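Local coordinates for cellobiose 2-epimerase (Spirochaeta thermophila DSM 6192, PDB 5ZIG), which probably catalyses the reversible epimerization of cellobiose to 4-O-beta-D-glucopyranosyl-D-mannose, at residues S16-Q21 and T343-I348; A20-H25 and H385-C390; D293-S298 and R311-W316; F325-S330 and M394-T399; L352-R355 and W360-A363. One frame throughout, in Å; residues are numbered along the deposited sequence.

Contact 1. Residues S16-Q21 and T343-I348; sequences SELAAQ and TVWRFI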
# COMPACT_ATOMS: atom_id res chain seq x y z
N SER A 16 -21.78 3.47 -3.73
CA SER A 16 -22.20 4.61 -2.93
C SER A 16 -21.60 4.57 -1.52
O SER A 16 -21.24 5.62 -0.98
CB SER A 16 -23.73 4.66 -2.87
OG SER A 16 -24.21 3.80 -1.86
N GLU A 17 -21.45 3.38 -0.93
CA GLU A 17 -20.83 3.27 0.38
C GLU A 17 -19.34 3.59 0.30
O GLU A 17 -18.78 4.20 1.22
CB GLU A 17 -21.05 1.88 0.96
CG GLU A 17 -22.52 1.46 0.90
CD GLU A 17 -22.79 0.03 1.37
OE1 GLU A 17 -21.86 -0.78 1.45
OE2 GLU A 17 -23.97 -0.27 1.67
N LEU A 18 -18.69 3.17 -0.79
CA LEU A 18 -17.30 3.54 -1.02
C LEU A 18 -17.14 5.05 -0.99
O LEU A 18 -16.23 5.58 -0.34
CB LEU A 18 -16.81 2.97 -2.35
CG LEU A 18 -16.72 1.44 -2.43
CD1 LEU A 18 -16.46 0.97 -3.85
CD2 LEU A 18 -15.67 0.91 -1.51
N ALA A 19 -18.06 5.77 -1.63
CA ALA A 19 -17.96 7.23 -1.69
C ALA A 19 -18.25 7.86 -0.34
O ALA A 19 -17.58 8.83 0.05
CB ALA A 19 -18.91 7.78 -2.75
N ALA A 20 -19.26 7.35 0.38
CA ALA A 20 -19.57 7.89 1.70
C ALA A 20 -18.43 7.63 2.68
O ALA A 20 -18.04 8.52 3.45
CB ALA A 20 -20.88 7.28 2.23
N GLN A 21 -17.90 6.42 2.67
CA GLN A 21 -16.78 6.09 3.53
C GLN A 21 -15.60 7.03 3.29
O GLN A 21 -15.13 7.68 4.23
CB GLN A 21 -16.36 4.64 3.30
CG GLN A 21 -17.16 3.68 4.10
CD GLN A 21 -16.91 3.85 5.58
OE1 GLN A 21 -15.76 3.92 6.01
NE2 GLN A 21 -17.98 3.90 6.36
N THR A 343 -18.55 -9.69 -0.52
CA THR A 343 -18.47 -10.31 0.81
C THR A 343 -17.46 -9.60 1.70
O THR A 343 -17.74 -9.34 2.87
CB THR A 343 -18.10 -11.79 0.66
OG1 THR A 343 -19.22 -12.51 0.12
CG2 THR A 343 -17.72 -12.41 2.01
N VAL A 344 -16.28 -9.32 1.15
CA VAL A 344 -15.25 -8.64 1.94
C VAL A 344 -15.72 -7.25 2.33
O VAL A 344 -15.54 -6.82 3.47
CB VAL A 344 -13.91 -8.61 1.17
CG1 VAL A 344 -12.97 -7.55 1.75
CG2 VAL A 344 -13.25 -9.98 1.24
N TRP A 345 -16.37 -6.54 1.40
CA TRP A 345 -16.78 -5.17 1.69
C TRP A 345 -17.84 -5.13 2.78
O TRP A 345 -17.82 -4.25 3.64
CB TRP A 345 -17.31 -4.47 0.43
CG TRP A 345 -17.71 -3.06 0.75
CD1 TRP A 345 -18.99 -2.58 0.88
CD2 TRP A 345 -16.84 -1.97 1.06
NE1 TRP A 345 -18.96 -1.24 1.22
CE2 TRP A 345 -17.65 -0.84 1.35
CE3 TRP A 345 -15.44 -1.83 1.12
CZ2 TRP A 345 -17.12 0.40 1.68
CZ3 TRP A 345 -14.92 -0.60 1.44
CH2 TRP A 345 -15.76 0.50 1.74
N ARG A 346 -18.78 -6.08 2.74
CA ARG A 346 -19.77 -6.20 3.80
C ARG A 346 -19.10 -6.42 5.15
O ARG A 346 -19.49 -5.82 6.15
CB ARG A 346 -20.74 -7.34 3.46
CG ARG A 346 -21.98 -7.42 4.33
CD ARG A 346 -22.64 -6.06 4.49
NE ARG A 346 -23.91 -6.15 5.20
CZ ARG A 346 -24.56 -5.10 5.69
NH1 ARG A 346 -24.06 -3.88 5.53
NH2 ARG A 346 -25.72 -5.28 6.33
N PHE A 347 -18.07 -7.27 5.18
CA PHE A 347 -17.35 -7.49 6.43
C PHE A 347 -16.76 -6.17 6.95
O PHE A 347 -16.89 -5.85 8.14
CB PHE A 347 -16.26 -8.54 6.24
CG PHE A 347 -15.60 -8.95 7.52
CD1 PHE A 347 -16.19 -9.91 8.34
CD2 PHE A 347 -14.42 -8.33 7.94
CE1 PHE A 347 -15.61 -10.26 9.53
CE2 PHE A 347 -13.83 -8.67 9.12
CZ PHE A 347 -14.43 -9.65 9.93
N ILE A 348 -16.15 -5.40 6.05
CA ILE A 348 -15.57 -4.11 6.42
C ILE A 348 -16.63 -3.18 6.98
O ILE A 348 -16.44 -2.57 8.04
CB ILE A 348 -14.87 -3.47 5.21
CG1 ILE A 348 -13.71 -4.33 4.71
CG2 ILE A 348 -14.39 -2.06 5.55
CD1 ILE A 348 -13.21 -3.90 3.32
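The indole of W345 reaches helix 7-31 and meets E17 with its N-H edge and L18 with one face. W345 NE1 donates to E17 OE1 at 2.9 Å; the acceptor lies in the ring plane and offers its anti lone pair, yet the bond is bent, with an angle of 140° at the hydrogen. L18 CD2 sits over the six-membered ring, 3.4 Å from the ring centroid and close to its normal, a CH-pi contact whose nearest atom pair is L18 CD2 to W345 CH2 at 3.3 Å. Q21 approaches obliquely, with its CG 4.1 Å from W345 CZ2. The ring reaches this far because CG of W345 stands anti to its backbone N (chi1 -180°), which carries the indole across the 12.1 Å between the axes of segments 16-21 and 343-348, which are inclined by 38°. Behind this shell, Q13 NE2 binds E17 OE2 and steadies the carboxylate, F322 meets the W345 ring, and M394 and I397 of helix 384-402 back L18. With an alanine here in place of W345, E17 OE1 would probably lose its indole donor and L18 CD2 the ring face it rests on. The chemistry thus combines one polar anchor at the ring edge with apolar contact over the face: the bond to E17 tends to fix the rotation of a largely buried indole, and the carboxylate has both oxygens engaged.

Contact 2. Residues A20-H25 and H385-C390; sequences AQLFDH and HNSRAC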
# COMPACT_ATOMS: atom_id res chain seq x y z
N ALA A 20 -19.26 7.35 0.38
CA ALA A 20 -19.57 7.89 1.70
C ALA A 20 -18.43 7.63 2.68
O ALA A 20 -18.04 8.52 3.45
CB ALA A 20 -20.88 7.28 2.23
N GLN A 21 -17.90 6.42 2.67
CA GLN A 21 -16.78 6.09 3.53
C GLN A 21 -15.60 7.03 3.29
O GLN A 21 -15.13 7.68 4.23
CB GLN A 21 -16.36 4.64 3.30
CG GLN A 21 -17.16 3.68 4.10
CD GLN A 21 -16.91 3.85 5.58
OE1 GLN A 21 -15.76 3.92 6.01
NE2 GLN A 21 -17.98 3.90 6.36
N LEU A 22 -15.13 7.13 2.04
CA LEU A 22 -14.03 8.04 1.70
C LEU A 22 -14.31 9.46 2.16
O LEU A 22 -13.55 10.02 2.96
CB LEU A 22 -13.75 8.04 0.18
CG LEU A 22 -12.53 8.90 -0.21
CD1 LEU A 22 -11.27 8.31 0.45
CD2 LEU A 22 -12.28 9.08 -1.70
N PHE A 23 -15.41 10.06 1.68
CA PHE A 23 -15.56 11.50 1.84
C PHE A 23 -16.27 11.91 3.13
O PHE A 23 -16.10 13.05 3.58
CB PHE A 23 -16.29 12.11 0.63
CG PHE A 23 -15.57 11.97 -0.69
CD1 PHE A 23 -14.37 12.63 -0.94
CD2 PHE A 23 -16.09 11.16 -1.70
CE1 PHE A 23 -13.71 12.50 -2.16
CE2 PHE A 23 -15.43 11.03 -2.92
CZ PHE A 23 -14.25 11.70 -3.15
N ASP A 24 -17.07 11.03 3.74
CA ASP A 24 -17.78 11.41 4.95
C ASP A 24 -17.20 10.80 6.21
O ASP A 24 -17.46 11.33 7.30
CB ASP A 24 -19.27 11.01 4.84
CG ASP A 24 -19.96 11.65 3.65
OD1 ASP A 24 -19.58 12.78 3.28
OD2 ASP A 24 -20.87 11.03 3.08
N HIS A 25 -16.44 9.72 6.10
CA HIS A 25 -15.90 9.02 7.26
C HIS A 25 -14.38 9.07 7.31
O HIS A 25 -13.81 9.56 8.30
CB HIS A 25 -16.41 7.57 7.25
CG HIS A 25 -16.22 6.87 8.56
ND1 HIS A 25 -17.11 6.98 9.61
CD2 HIS A 25 -15.24 6.04 8.99
CE1 HIS A 25 -16.69 6.26 10.63
NE2 HIS A 25 -15.54 5.69 10.28
N HIS A 385 -4.39 2.70 2.75
CA HIS A 385 -4.99 1.45 2.37
C HIS A 385 -6.51 1.56 2.11
O HIS A 385 -6.98 1.17 1.08
CB HIS A 385 -4.65 0.38 3.39
CG HIS A 385 -3.30 -0.26 3.24
ND1 HIS A 385 -2.99 -1.15 2.25
CD2 HIS A 385 -2.19 -0.17 4.00
CE1 HIS A 385 -1.76 -1.56 2.38
NE2 HIS A 385 -1.25 -1.00 3.45
N ASN A 386 -7.22 2.14 3.06
CA ASN A 386 -8.64 2.30 2.96
C ASN A 386 -9.10 3.37 1.97
O ASN A 386 -10.01 3.10 1.25
CB ASN A 386 -9.35 2.37 4.33
CG ASN A 386 -8.91 3.53 5.20
OD1 ASN A 386 -8.20 4.40 4.77
ND2 ASN A 386 -9.40 3.55 6.43
N SER A 387 -8.47 4.53 1.92
CA SER A 387 -8.83 5.51 0.94
C SER A 387 -8.58 4.94 -0.45
O SER A 387 -9.38 5.13 -1.31
CB SER A 387 -8.05 6.77 1.03
OG SER A 387 -8.46 7.59 2.06
N ARG A 388 -7.43 4.33 -0.66
CA ARG A 388 -7.17 3.73 -1.97
C ARG A 388 -8.26 2.74 -2.33
O ARG A 388 -8.73 2.71 -3.48
CB ARG A 388 -5.82 3.03 -1.99
CG ARG A 388 -5.45 2.48 -3.39
CD ARG A 388 -3.97 2.09 -3.51
NE ARG A 388 -3.64 0.92 -2.69
CZ ARG A 388 -2.47 0.27 -2.71
NH1 ARG A 388 -1.50 0.65 -3.54
NH2 ARG A 388 -2.27 -0.77 -1.91
N ALA A 389 -8.67 1.90 -1.38
CA ALA A 389 -9.65 0.86 -1.66
C ALA A 389 -10.96 1.48 -2.09
O ALA A 389 -11.64 0.95 -2.95
CB ALA A 389 -9.84 -0.04 -0.45
N CYS A 390 -11.27 2.66 -1.54
CA CYS A 390 -12.47 3.38 -1.95
C CYS A 390 -12.30 3.97 -3.35
O CYS A 390 -13.21 3.88 -4.18
CB CYS A 390 -12.79 4.47 -0.93
SG CYS A 390 -13.28 3.89 0.71
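L22, with C390 and S387 as its main partners, carries this junction between helix 7-31 and helix 384-402. A chi1 of -176° swings the leucine's branch away from its own N and puts CD1 against S387, 3.3 Å from S387 OG and 3.6 Å from S387 CB. The same leucine touches C390 nearer its root, L22 CB to C390 CB at 3.9 Å. The thiol of C390 lies over the backbone of the first helix, with its SG 4.0 Å from L22 N and 4.1 Å from Q21 CB. S387 OG is satisfied by S383 O one turn earlier in its own helix, which lets a hydroxyl sit against a methyl in a buried place. The CA atoms of L22 and S387 are 5.8 Å apart, and the short axes approach to 9.2 Å at an angle of 128°. L22 itself lies in a wider pi-type turn, residues 21-25. Close helix-to-helix packing, mostly of apolar groups, between the first and last long helices of the chain is in keeping with the (alpha/alpha)6 barrel of the N-acylglucosamine 2-epimerase family.

Contact 3. Residues D293-S298 and R311-W316; sequences DTHGGS and RARVWW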
# COMPACT_ATOMS: atom_id res chain seq x y z
N ASP A 293 -12.99 -18.56 1.57
CA ASP A 293 -14.05 -19.53 1.80
C ASP A 293 -13.76 -20.38 3.03
O ASP A 293 -14.60 -20.48 3.93
CB ASP A 293 -14.22 -20.40 0.55
CG ASP A 293 -15.10 -19.74 -0.50
OD1 ASP A 293 -15.76 -18.73 -0.17
OD2 ASP A 293 -15.13 -20.21 -1.65
N THR A 294 -12.56 -20.97 3.10
CA THR A 294 -12.17 -21.71 4.30
C THR A 294 -12.38 -20.89 5.57
O THR A 294 -12.87 -21.41 6.58
CB THR A 294 -10.70 -22.14 4.22
OG1 THR A 294 -10.52 -23.08 3.16
CG2 THR A 294 -10.24 -22.78 5.54
N HIS A 295 -12.02 -19.61 5.53
CA HIS A 295 -12.02 -18.77 6.71
C HIS A 295 -13.29 -17.93 6.84
O HIS A 295 -13.30 -16.95 7.60
CB HIS A 295 -10.78 -17.87 6.73
CG HIS A 295 -9.53 -18.59 7.13
ND1 HIS A 295 -8.65 -19.14 6.22
CD2 HIS A 295 -9.03 -18.89 8.35
CE1 HIS A 295 -7.66 -19.73 6.86
NE2 HIS A 295 -7.87 -19.59 8.16
N GLY A 296 -14.34 -18.27 6.10
CA GLY A 296 -15.67 -17.79 6.42
C GLY A 296 -16.04 -16.37 6.03
O GLY A 296 -16.91 -15.77 6.68
N GLY A 297 -15.43 -15.80 4.99
CA GLY A 297 -15.88 -14.53 4.45
C GLY A 297 -15.00 -13.33 4.72
O GLY A 297 -15.42 -12.20 4.43
N SER A 298 -13.81 -13.53 5.26
CA SER A 298 -12.87 -12.45 5.55
C SER A 298 -11.50 -13.10 5.67
O SER A 298 -11.40 -14.31 5.86
CB SER A 298 -13.25 -11.70 6.83
OG SER A 298 -13.13 -12.56 7.94
N ARG A 311 -5.41 -15.30 13.02
CA ARG A 311 -6.73 -15.14 12.43
C ARG A 311 -7.30 -13.76 12.67
O ARG A 311 -8.48 -13.53 12.39
CB ARG A 311 -7.67 -16.23 12.95
CG ARG A 311 -7.27 -17.60 12.45
CD ARG A 311 -7.83 -18.72 13.30
NE ARG A 311 -7.58 -20.02 12.67
CZ ARG A 311 -6.82 -20.97 13.21
NH1 ARG A 311 -6.24 -20.76 14.37
NH2 ARG A 311 -6.64 -22.12 12.58
N ALA A 312 -6.49 -12.85 13.19
CA ALA A 312 -6.90 -11.46 13.27
C ALA A 312 -7.34 -10.97 11.90
O ALA A 312 -6.68 -11.23 10.88
CB ALA A 312 -5.77 -10.58 13.80
N ARG A 313 -8.43 -10.26 11.89
CA ARG A 313 -8.97 -9.67 10.73
C ARG A 313 -8.51 -8.23 10.77
O ARG A 313 -9.11 -7.42 11.39
CB ARG A 313 -10.49 -9.79 10.68
CG ARG A 313 -11.00 -10.92 9.84
CD ARG A 313 -10.33 -12.21 10.11
NE ARG A 313 -10.99 -13.32 9.51
CZ ARG A 313 -10.70 -14.57 9.71
NH1 ARG A 313 -9.72 -14.95 10.49
NH2 ARG A 313 -11.41 -15.48 9.11
N VAL A 314 -7.44 -7.98 10.04
CA VAL A 314 -6.75 -6.71 9.94
C VAL A 314 -7.24 -5.82 8.80
O VAL A 314 -7.44 -6.26 7.72
CB VAL A 314 -5.24 -6.96 9.88
CG1 VAL A 314 -4.46 -5.70 9.65
CG2 VAL A 314 -4.77 -7.64 11.14
N TRP A 315 -7.45 -4.58 9.10
CA TRP A 315 -7.95 -3.59 8.19
C TRP A 315 -7.40 -3.56 6.74
O TRP A 315 -8.18 -3.66 5.86
CB TRP A 315 -8.06 -2.19 8.84
CG TRP A 315 -7.07 -1.21 8.42
CD1 TRP A 315 -7.22 -0.26 7.51
CD2 TRP A 315 -5.70 -1.23 8.75
NE1 TRP A 315 -6.07 0.38 7.29
CE2 TRP A 315 -5.11 -0.20 8.06
CE3 TRP A 315 -4.93 -1.98 9.61
CZ2 TRP A 315 -3.77 0.10 8.21
CZ3 TRP A 315 -3.65 -1.70 9.75
CH2 TRP A 315 -3.07 -0.66 9.05
N TRP A 316 -6.08 -3.59 6.56
CA TRP A 316 -5.48 -3.44 5.27
C TRP A 316 -5.62 -4.67 4.44
O TRP A 316 -5.75 -4.58 3.29
CB TRP A 316 -4.03 -2.95 5.38
CG TRP A 316 -3.06 -3.94 5.78
CD1 TRP A 316 -2.70 -4.24 7.01
CD2 TRP A 316 -2.32 -4.79 4.93
NE1 TRP A 316 -1.80 -5.20 7.02
CE2 TRP A 316 -1.52 -5.56 5.74
CE3 TRP A 316 -2.24 -4.96 3.56
CZ2 TRP A 316 -0.68 -6.48 5.23
CZ3 TRP A 316 -1.39 -5.88 3.07
CH2 TRP A 316 -0.64 -6.63 3.89
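R313 meets S298 through one nearly straight hydrogen bond: NE donates to S298 OG at 2.8 Å, with an angle of 171° at the hydrogen and the oxygen in the guanidinium plane. The hydroxyl of S298 takes the position between backbone N and carbonyl carbon (chi1 66°), which turns OG to the arginine. A second bond comes from its own segment, R313 NH1 to R311 O at 2.7 Å, so NE and NH1 are both held, which probably restrains the rotation of the guanidinium. The third nitrogen makes a close polar approach to H295, with R313 NH2 2.8 Å from H295 O. Van der Waals contact adds R313 NH2 to H295 CB at 3.4 Å, and R313 CG to S298 CB at 3.8 Å. H295 directly precedes G296, the C-prime residue of a Schellman motif in which G296 N reaches D293 O and G297 N reaches L292 O. The contact therefore ties the end of helix 275-294 to strand 309-314, which pairs with strand 363-364 through R313 and V364, while F347 of helix 336-352 packs against both S298 and R313.

Contact 4. Residues F325-S330 and M394-T399; sequences FLNAYS and MRRIDT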
# COMPACT_ATOMS: atom_id res chain seq x y z
N PHE A 325 -10.11 -8.61 -5.43
CA PHE A 325 -11.19 -9.40 -5.98
C PHE A 325 -11.83 -8.70 -7.17
O PHE A 325 -12.23 -9.35 -8.14
CB PHE A 325 -12.21 -9.73 -4.89
CG PHE A 325 -11.74 -10.79 -3.92
CD1 PHE A 325 -11.11 -11.93 -4.39
CD2 PHE A 325 -11.93 -10.64 -2.57
CE1 PHE A 325 -10.67 -12.91 -3.52
CE2 PHE A 325 -11.50 -11.60 -1.69
CZ PHE A 325 -10.87 -12.74 -2.16
N LEU A 326 -11.95 -7.37 -7.10
CA LEU A 326 -12.45 -6.60 -8.24
C LEU A 326 -11.53 -6.74 -9.44
O LEU A 326 -11.98 -6.93 -10.59
CB LEU A 326 -12.62 -5.14 -7.86
CG LEU A 326 -13.63 -4.80 -6.76
CD1 LEU A 326 -13.56 -3.30 -6.50
CD2 LEU A 326 -15.09 -5.25 -7.09
N ASN A 327 -10.21 -6.65 -9.18
CA ASN A 327 -9.22 -6.80 -10.23
C ASN A 327 -9.30 -8.18 -10.88
O ASN A 327 -9.12 -8.31 -12.09
CB ASN A 327 -7.82 -6.57 -9.65
CG ASN A 327 -6.75 -6.51 -10.71
OD1 ASN A 327 -6.69 -5.59 -11.51
ND2 ASN A 327 -5.89 -7.52 -10.72
N ALA A 328 -9.51 -9.22 -10.07
CA ALA A 328 -9.56 -10.58 -10.59
C ALA A 328 -10.77 -10.80 -11.48
O ALA A 328 -10.72 -11.63 -12.40
CB ALA A 328 -9.57 -11.58 -9.44
N TYR A 329 -11.88 -10.11 -11.20
CA TYR A 329 -13.00 -10.18 -12.12
C TYR A 329 -12.63 -9.57 -13.47
O TYR A 329 -12.79 -10.20 -14.51
CB TYR A 329 -14.22 -9.48 -11.53
CG TYR A 329 -15.35 -9.33 -12.54
CD1 TYR A 329 -16.11 -10.42 -12.94
CD2 TYR A 329 -15.62 -8.09 -13.12
CE1 TYR A 329 -17.12 -10.28 -13.89
CE2 TYR A 329 -16.62 -7.95 -14.07
CZ TYR A 329 -17.37 -9.04 -14.45
OH TYR A 329 -18.38 -8.86 -15.39
N SER A 330 -12.09 -8.35 -13.46
CA SER A 330 -11.73 -7.68 -14.71
C SER A 330 -10.71 -8.47 -15.51
O SER A 330 -10.67 -8.36 -16.73
CB SER A 330 -11.20 -6.28 -14.43
OG SER A 330 -12.20 -5.49 -13.81
N MET A 394 -14.30 2.67 -6.56
CA MET A 394 -15.22 3.54 -7.28
C MET A 394 -14.93 3.51 -8.77
O MET A 394 -15.85 3.37 -9.59
CB MET A 394 -15.12 4.97 -6.75
CG MET A 394 -15.94 5.19 -5.49
SD MET A 394 -15.97 6.92 -5.01
CE MET A 394 -14.43 7.01 -4.09
N ARG A 395 -13.65 3.62 -9.15
CA ARG A 395 -13.30 3.63 -10.55
C ARG A 395 -13.59 2.28 -11.20
O ARG A 395 -14.07 2.22 -12.34
CB ARG A 395 -11.83 3.99 -10.74
CG ARG A 395 -11.58 4.72 -12.06
CD ARG A 395 -10.11 4.63 -12.45
NE ARG A 395 -9.59 3.27 -12.42
CZ ARG A 395 -8.73 2.81 -11.52
NH1 ARG A 395 -8.29 3.61 -10.55
NH2 ARG A 395 -8.31 1.55 -11.56
N ARG A 396 -13.28 1.20 -10.49
CA ARG A 396 -13.45 -0.13 -11.08
C ARG A 396 -14.92 -0.50 -11.17
O ARG A 396 -15.35 -1.07 -12.19
CB ARG A 396 -12.69 -1.17 -10.25
CG ARG A 396 -11.18 -1.13 -10.41
CD ARG A 396 -10.55 -1.97 -9.28
NE ARG A 396 -9.11 -1.81 -9.16
CZ ARG A 396 -8.22 -2.54 -9.83
NH1 ARG A 396 -8.63 -3.49 -10.67
NH2 ARG A 396 -6.93 -2.32 -9.67
N ILE A 397 -15.69 -0.23 -10.11
CA ILE A 397 -17.11 -0.60 -10.15
C ILE A 397 -17.83 0.19 -11.23
O ILE A 397 -18.61 -0.38 -12.01
CB ILE A 397 -17.76 -0.42 -8.76
CG1 ILE A 397 -17.44 -1.62 -7.88
CG2 ILE A 397 -19.27 -0.32 -8.88
CD1 ILE A 397 -17.92 -1.47 -6.43
N ASP A 398 -17.53 1.49 -11.34
CA ASP A 398 -18.10 2.32 -12.41
C ASP A 398 -17.84 1.72 -13.79
O ASP A 398 -18.76 1.64 -14.62
CB ASP A 398 -17.51 3.73 -12.36
CG ASP A 398 -18.09 4.58 -11.25
OD1 ASP A 398 -18.95 4.09 -10.50
OD2 ASP A 398 -17.67 5.75 -11.14
N THR A 399 -16.59 1.36 -14.06
CA THR A 399 -16.23 0.72 -15.33
C THR A 399 -17.06 -0.54 -15.54
O THR A 399 -17.53 -0.80 -16.66
CB THR A 399 -14.74 0.38 -15.33
OG1 THR A 399 -13.98 1.58 -15.53
CG2 THR A 399 -14.41 -0.61 -16.45
O HOH W 1 -11.52 -4.16 -11.50
O HOH W 2 -4.55 -3.12 -11.12
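The CA atoms of L326 and R396 lie 7.1 Å apart where helix segments 325-330 and 394-399 run in broadly the same direction, 33° apart with axes 10.5 Å distant at closest. R396 reaches across with an extended chain from CG to NE, laying its aliphatic part beside L326; the closest pair is L326 CB to R396 CD at 4.0 Å. Its guanidinium then meets the amide of N327 at a steep angle, the two planes 82° apart. R396 NH1 donates to N327 OD1 at 3.0 Å, entering in the carbonyl plane on a lone pair, with an angle of 157° at the hydrogen. L326 CD2 and I397 CG1 add a looser apolar contact at 4.4 Å. Two waters lie in the guanidinium plane. One accepts from R396 NH1 at 3.1 Å, makes a weak bond to L326 O and also binds S330 OG. The other accepts from R396 NH2 at 2.9 Å and donates to N327 OD1, which thus takes two protons. Beyond the pair, E392 OE1 forms a salt bridge with R396 NE, and T262 OG1 hydrogen-bonds N327 ND2, which probably helps keep the amide turned with its oxygen to the arginine. The charge is therefore probably balanced within its own helix by E392, whereas the bridge between helices 315-332 and 384-402 is a charge-to-amide bond, supplemented by water and by leucine against the arginine's alkyl chain.

Contact 5. Residues L352-R355 and W360-A363; sequences LVDR and WFWA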
# COMPACT_ATOMS: atom_id res chain seq x y z
N LEU A 352 -15.28 -3.45 10.65
CA LEU A 352 -14.05 -2.66 10.70
C LEU A 352 -14.31 -1.17 10.76
O LEU A 352 -13.44 -0.41 11.19
CB LEU A 352 -13.16 -2.97 9.49
CG LEU A 352 -12.38 -4.25 9.72
CD1 LEU A 352 -11.98 -4.85 8.38
CD2 LEU A 352 -11.14 -4.02 10.63
N VAL A 353 -15.47 -0.71 10.29
CA VAL A 353 -15.81 0.70 10.43
C VAL A 353 -16.13 0.98 11.90
O VAL A 353 -16.91 0.26 12.53
CB VAL A 353 -16.98 1.07 9.51
CG1 VAL A 353 -17.44 2.49 9.73
CG2 VAL A 353 -16.56 0.90 8.07
N ASP A 354 -15.52 2.01 12.45
CA ASP A 354 -15.77 2.42 13.78
C ASP A 354 -16.59 3.65 13.71
O ASP A 354 -16.07 4.70 13.60
CB ASP A 354 -14.49 2.69 14.54
CG ASP A 354 -14.72 3.13 15.98
OD1 ASP A 354 -13.76 3.44 16.64
OD2 ASP A 354 -15.83 3.16 16.46
N ARG A 355 -17.90 3.48 13.79
CA ARG A 355 -18.80 4.61 13.78
C ARG A 355 -18.80 5.41 15.10
O ARG A 355 -19.16 6.56 15.14
CB ARG A 355 -20.19 4.19 13.36
CG ARG A 355 -20.29 3.78 11.91
CD ARG A 355 -21.30 2.70 11.83
NE ARG A 355 -21.04 1.67 10.86
CZ ARG A 355 -20.99 1.85 9.55
NH1 ARG A 355 -21.09 3.06 9.03
NH2 ARG A 355 -20.79 0.82 8.79
N TRP A 360 -11.44 3.40 10.89
CA TRP A 360 -11.51 1.98 10.91
C TRP A 360 -10.64 1.37 12.00
O TRP A 360 -9.59 1.85 12.28
CB TRP A 360 -11.06 1.39 9.57
CG TRP A 360 -11.85 1.70 8.29
CD1 TRP A 360 -12.75 2.68 8.09
CD2 TRP A 360 -11.76 1.03 7.05
NE1 TRP A 360 -13.21 2.68 6.86
CE2 TRP A 360 -12.64 1.65 6.18
CE3 TRP A 360 -11.02 -0.04 6.60
CZ2 TRP A 360 -12.80 1.24 4.89
CZ3 TRP A 360 -11.20 -0.44 5.32
CH2 TRP A 360 -12.07 0.19 4.49
N PHE A 361 -11.11 0.32 12.64
CA PHE A 361 -10.27 -0.42 13.57
C PHE A 361 -9.07 -1.00 12.84
O PHE A 361 -9.13 -1.31 11.65
CB PHE A 361 -11.09 -1.52 14.24
CG PHE A 361 -12.16 -0.99 15.17
CD1 PHE A 361 -13.51 -1.29 14.97
CD2 PHE A 361 -11.82 -0.17 16.24
CE1 PHE A 361 -14.49 -0.78 15.84
CE2 PHE A 361 -12.79 0.34 17.10
CZ PHE A 361 -14.13 0.02 16.91
N TRP A 362 -7.93 -1.08 13.55
CA TRP A 362 -6.78 -1.82 13.02
C TRP A 362 -7.15 -3.27 12.72
O TRP A 362 -6.70 -3.84 11.72
CB TRP A 362 -5.62 -1.77 14.02
CG TRP A 362 -4.45 -2.60 13.59
CD1 TRP A 362 -4.35 -3.96 13.62
CD2 TRP A 362 -3.20 -2.11 13.09
NE1 TRP A 362 -3.12 -4.36 13.15
CE2 TRP A 362 -2.39 -3.24 12.83
CE3 TRP A 362 -2.68 -0.83 12.86
CZ2 TRP A 362 -1.10 -3.13 12.31
CZ3 TRP A 362 -1.40 -0.73 12.34
CH2 TRP A 362 -0.62 -1.87 12.07
N ALA A 363 -7.94 -3.90 13.60
CA ALA A 363 -8.25 -5.31 13.48
C ALA A 363 -9.43 -5.68 14.38
O ALA A 363 -9.69 -5.03 15.41
CB ALA A 363 -7.04 -6.19 13.80
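D354 lies over one face of the F361 ring in a short hairpin-like loop, closed by a single beta bridge of V353 with W360, between helix 336-352 and strand 363-364 of the family's (alpha/alpha)6 barrel. D354 CB is 3.8 Å from the ring centroid and 18° off its normal, a CH-pi contact. With chi1 at -180° the carboxylate of D354 is carried out over the ring toward CZ and CE2, its plane nearly parallel to the phenyl; OD1 stands 3.3 Å from F361 CE2. That charge is held elsewhere, by K376 NZ on OD1 and G357 N on OD2. Although V353 turns its CB away, its CG2 lies over one face of the W360 indole, 4.0 Å from W360 NE1, whose own proton goes to Q21 OE1. L352 CD2 lies 3.5 Å from the backbone F361 O. Exchanging F361 for an alanine takes away the ring, and D354 would probably lose both its CH-pi contact and the flat surface its carboxylate stacks on. The backbones are joined by F361 N donating to L352 O at 2.8 Å in the carbonyl plane. That same oxygen takes a CA-H...O contact from W360, CA to O 3.1 Å.

Contacts 1 and 2 share Q21 and A20 of helix 7-31, their centres about 9 Å apart. Contact 5, about 12 Å from both between centres, joins them through Q21 and W360, and I348 CG2 packs on W360 CH2 at 3.4 Å. Contact 3 reaches contact 5 by a probable backbone bond, W315 N to W362 O at 2.8 Å, and contact 1 by packing of F347 CG on S298 CB at 3.7 Å. Contact 4 touches contact 1 at L18 CD1 and I397 CD1, 3.8 Å, but its centre is about 23 Å from contact 5. H385 of contact 2 meets W316 of contact 3, and R388 pairs with E199, E256 and E320, consistent with the central pocket where relatives bind sugar.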